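Local coordinates for superantigen-like protein SSL10 (Staphylococcus aureus subsp. aureus, PDB 6LWT), which probably binds the Fc region of human IgG, inhibiting classical complement activation, and interferes with plasma clotting by binding prothrombin, at residues A[72-77]-A[133-138]. Numbering follows the deposited sequence.
Sequences DVFFVQ and LKELDY
Part of the buried interface between the OB-fold and beta-grasp domains of this staphylococcal toxin is formed where Phe74 and Val76 of an OB-fold strand meet Lys134, Glu135 and Tyr138 in the first turns of the beta-grasp helix. Strand and helix axes approach to 9.0 Å. Phe74 points toward the helix, and with CG anti to the backbone N (chi1 -177°) its ring lies against Glu135 and Tyr138. Glu135 lays its aliphatic part over one face of the ring. Glu135 CG sits 3.6 Å from the centroid of the Phe74 ring, almost on the ring normal, a CH-pi contact. The carboxylate continues nearly parallel to the ring, with the two planes 15° apart. Tyr138 meets the ring at its edge. The pair is an offset edge-to-face stack, with Phe74 giving the edge and Tyr138 the face, centroids 5.8 Å apart and planes at 63°. Val76 packs against the same tyrosine. Val76 CG1 is 3.8 Å from Tyr138 CE2, and Val76 CG2 makes an off-centre CH-pi contact with the ring. Lys134 runs past Val76 in the opposite direction. Its chain is extended as far as CE and bends at the last torsion. Lys134 CE packs 3.8 Å from Val76 CG2. The amine is held by Val89 O and by a water, which accepts from Lys134 NZ at 2.8 Å and donates to Val76 O at 2.7 Å. The buried Glu135 carboxylate is paired with Lys128 and Lys139. Lys128 also bridges to Asp72, which probably eases the repulsion between the two acids. Strand 71-76 lies between strands 26-30 and 85-93 in the OB sheet, and Tyr22 of helix 14-22 packs against the Tyr138 ring.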
ATOM      1  N   ASP A  72      -2.990  -6.980 -12.100  1.00 26.55           N
ATOM      2  CA  ASP A  72      -2.251  -7.277 -10.901  1.00 26.55           C
ATOM      3  C   ASP A  72      -3.013  -6.546  -9.807  1.00 23.10           C
ATOM      4  O   ASP A  72      -3.197  -5.356  -9.909  1.00 22.49           O
ATOM      5  CB  ASP A  72      -0.836  -6.729 -11.052  1.00 29.78           C
ATOM      6  CG  ASP A  72       0.015  -6.977  -9.841  1.00 33.80           C
ATOM      7  OD1 ASP A  72       0.262  -8.160  -9.566  1.00 42.93           O
ATOM      8  OD2 ASP A  72       0.468  -6.009  -9.188  1.00 35.26           O
ATOM      9  N   VAL A  73      -3.453  -7.268  -8.778  1.00 22.48           N
ATOM     10  CA  VAL A  73      -4.272  -6.709  -7.696  1.00 21.32           C
ATOM     11  C   VAL A  73      -3.606  -6.971  -6.347  1.00 21.71           C
ATOM     12  O   VAL A  73      -3.287  -8.131  -6.015  1.00 22.64           O
ATOM     13  CB  VAL A  73      -5.712  -7.285  -7.701  1.00 21.85           C
ATOM     14  CG1 VAL A  73      -6.564  -6.645  -6.607  1.00 21.00           C
ATOM     15  CG2 VAL A  73      -6.368  -7.023  -9.052  1.00 22.34           C
ATOM     16  N   PHE A  74      -3.371  -5.895  -5.590  1.00 20.65           N
ATOM     17  CA  PHE A  74      -2.941  -6.004  -4.199  1.00 19.48           C
ATOM     18  C   PHE A  74      -4.170  -5.788  -3.335  1.00 19.47           C
ATOM     19  O   PHE A  74      -4.653  -4.659  -3.169  1.00 18.95           O
ATOM     20  CB  PHE A  74      -1.847  -5.018  -3.824  1.00 20.19           C
ATOM     21  CG  PHE A  74      -1.365  -5.187  -2.403  1.00 19.83           C
ATOM     22  CD1 PHE A  74      -0.601  -6.294  -2.060  1.00 21.46           C
ATOM     23  CD2 PHE A  74      -1.676  -4.268  -1.420  1.00 20.23           C
ATOM     24  CE1 PHE A  74      -0.140  -6.472  -0.758  1.00 22.31           C
ATOM     25  CE2 PHE A  74      -1.230  -4.445  -0.111  1.00 20.59           C
ATOM     26  CZ  PHE A  74      -0.464  -5.545   0.222  1.00 20.80           C
ATOM     27  N   PHE A  75      -4.672  -6.890  -2.799  1.00 19.16           N
ATOM     28  CA  PHE A  75      -5.907  -6.898  -2.001  1.00 20.06           C
ATOM     29  C   PHE A  75      -5.588  -6.636  -0.539  1.00 20.53           C
ATOM     30  O   PHE A  75      -4.681  -7.275   0.014  1.00 21.51           O
ATOM     31  CB  PHE A  75      -6.594  -8.259  -2.172  1.00 20.51           C
ATOM     32  CG  PHE A  75      -7.690  -8.533  -1.179  1.00 21.33           C
ATOM     33  CD1 PHE A  75      -7.405  -9.119   0.062  1.00 22.27           C
ATOM     34  CD2 PHE A  75      -9.009  -8.231  -1.492  1.00 22.61           C
ATOM     35  CE1 PHE A  75      -8.424  -9.366   0.979  1.00 23.62           C
ATOM     36  CE2 PHE A  75     -10.027  -8.488  -0.588  1.00 23.25           C
ATOM     37  CZ  PHE A  75      -9.737  -9.043   0.649  1.00 23.70           C
ATOM     38  N   VAL A  76      -6.321  -5.699   0.072  1.00 20.53           N
ATOM     39  CA  VAL A  76      -6.329  -5.505   1.521  1.00 20.97           C
ATOM     40  C   VAL A  76      -7.791  -5.500   1.961  1.00 21.68           C
ATOM     41  O   VAL A  76      -8.591  -4.715   1.460  1.00 20.52           O
ATOM     42  CB  VAL A  76      -5.628  -4.186   1.925  1.00 21.00           C
ATOM     43  CG1 VAL A  76      -5.750  -3.923   3.422  1.00 21.63           C
ATOM     44  CG2 VAL A  76      -4.160  -4.227   1.498  1.00 20.69           C
ATOM     45  N   GLN A  77      -8.144  -6.355   2.909  1.00 23.05           N
ATOM     46  CA  GLN A  77      -9.541  -6.424   3.361  1.00 25.09           C
ATOM     47  C   GLN A  77      -9.986  -5.161   4.096  1.00 25.16           C
ATOM     48  O   GLN A  77      -9.445  -4.825   5.140  1.00 28.42           O
ATOM     49  CB  GLN A  77      -9.784  -7.647   4.252  1.00 27.50           C
ATOM     50  CG  GLN A  77     -11.280  -7.852   4.511  1.00 29.80           C
ATOM     51  CD  GLN A  77     -11.623  -9.151   5.206  1.00 31.52           C
ATOM     52  OE1 GLN A  77     -12.390  -9.155   6.173  1.00 36.40           O
ATOM     53  NE2 GLN A  77     -11.100 -10.246   4.713  1.00 29.58           N
ATOM     54  N   LEU A 133       0.957   2.947  -4.657  1.00 17.02           N
ATOM     55  CA  LEU A 133       1.176   3.564  -3.345  1.00 17.06           C
ATOM     56  C   LEU A 133       0.493   2.788  -2.231  1.00 16.26           C
ATOM     57  O   LEU A 133       1.039   2.688  -1.136  1.00 16.15           O
ATOM     58  CB  LEU A 133       0.775   5.042  -3.341  1.00 17.42           C
ATOM     59  CG  LEU A 133       1.010   5.785  -2.013  1.00 17.51           C
ATOM     60  CD1 LEU A 133       2.484   5.880  -1.637  1.00 17.82           C
ATOM     61  CD2 LEU A 133       0.413   7.174  -2.071  1.00 17.86           C
ATOM     62  N   LYS A 134      -0.675   2.204  -2.513  1.00 16.85           N
ATOM     63  CA  LYS A 134      -1.354   1.328  -1.568  1.00 16.93           C
ATOM     64  C   LYS A 134      -0.475   0.176  -1.058  1.00 17.46           C
ATOM     65  O   LYS A 134      -0.370  -0.052   0.153  1.00 16.34           O
ATOM     66  CB  LYS A 134      -2.591   0.735  -2.241  1.00 17.29           C
ATOM     67  CG  LYS A 134      -3.361  -0.213  -1.363  1.00 18.20           C
ATOM     68  CD  LYS A 134      -4.332  -1.052  -2.183  1.00 17.86           C
ATOM     69  CE  LYS A 134      -5.226  -1.857  -1.278  1.00 18.56           C
ATOM     70  NZ  LYS A 134      -6.064  -1.006  -0.405  1.00 19.36           N
ATOM     71  N   GLU A 135       0.121  -0.562  -1.995  1.00 16.86           N
ATOM     72  CA  GLU A 135       0.931  -1.734  -1.646  1.00 17.31           C
ATOM     73  C   GLU A 135       2.216  -1.320  -0.938  1.00 17.44           C
ATOM     74  O   GLU A 135       2.636  -1.966   0.028  1.00 16.57           O
ATOM     75  CB  GLU A 135       1.265  -2.548  -2.905  1.00 18.92           C
ATOM     76  CG  GLU A 135       2.035  -3.821  -2.597  1.00 19.90           C
ATOM     77  CD  GLU A 135       2.317  -4.706  -3.804  1.00 23.49           C
ATOM     78  OE1 GLU A 135       1.639  -4.592  -4.846  1.00 22.17           O
ATOM     79  OE2 GLU A 135       3.223  -5.554  -3.687  1.00 25.75           O
ATOM     80  N   LEU A 136       2.828  -0.240  -1.411  1.00 17.11           N
ATOM     81  CA  LEU A 136       4.058   0.255  -0.806  1.00 18.53           C
ATOM     82  C   LEU A 136       3.791   0.748   0.617  1.00 18.33           C
ATOM     83  O   LEU A 136       4.487   0.365   1.551  1.00 17.21           O
ATOM     84  CB  LEU A 136       4.693   1.344  -1.668  1.00 20.71           C
ATOM     85  CG  LEU A 136       6.112   1.774  -1.262  1.00 22.20           C
ATOM     86  CD1 LEU A 136       7.050   0.597  -1.026  1.00 23.62           C
ATOM     87  CD2 LEU A 136       6.656   2.696  -2.332  1.00 24.61           C
ATOM     88  N   ASP A 137       2.730   1.530   0.777  1.00 17.48           N
ATOM     89  CA  ASP A 137       2.296   1.984   2.098  1.00 17.83           C
ATOM     90  C   ASP A 137       2.084   0.806   3.044  1.00 16.59           C
ATOM     91  O   ASP A 137       2.670   0.760   4.134  1.00 15.26           O
ATOM     92  CB  ASP A 137       1.012   2.804   1.979  1.00 17.07           C
ATOM     93  CG  ASP A 137       0.390   3.139   3.320  1.00 18.64           C
ATOM     94  OD1 ASP A 137       0.961   3.966   4.075  1.00 21.12           O
ATOM     95  OD2 ASP A 137      -0.696   2.582   3.621  1.00 17.89           O
ATOM     96  N   TYR A 138       1.262  -0.137   2.615  1.00 17.19           N
ATOM     97  CA  TYR A 138       0.930  -1.291   3.446  1.00 18.18           C
ATOM     98  C   TYR A 138       2.153  -2.106   3.850  1.00 18.07           C
ATOM     99  O   TYR A 138       2.337  -2.409   5.031  1.00 17.65           O
ATOM    100  CB  TYR A 138      -0.079  -2.203   2.755  1.00 19.30           C
ATOM    101  CG  TYR A 138      -0.663  -3.228   3.701  1.00 22.14           C
ATOM    102  CD1 TYR A 138       0.018  -4.414   3.998  1.00 23.12           C
ATOM    103  CD2 TYR A 138      -1.890  -3.005   4.315  1.00 23.98           C
ATOM    104  CE1 TYR A 138      -0.515  -5.338   4.878  1.00 26.64           C
ATOM    105  CE2 TYR A 138      -2.429  -3.926   5.199  1.00 24.27           C
ATOM    106  CZ  TYR A 138      -1.750  -5.081   5.467  1.00 25.65           C
ATOM    107  OH  TYR A 138      -2.303  -5.984   6.342  1.00 28.29           O
TER
HETATM  108  O   HOH W   1      -8.399  -2.203   0.632  1.00 19.86           O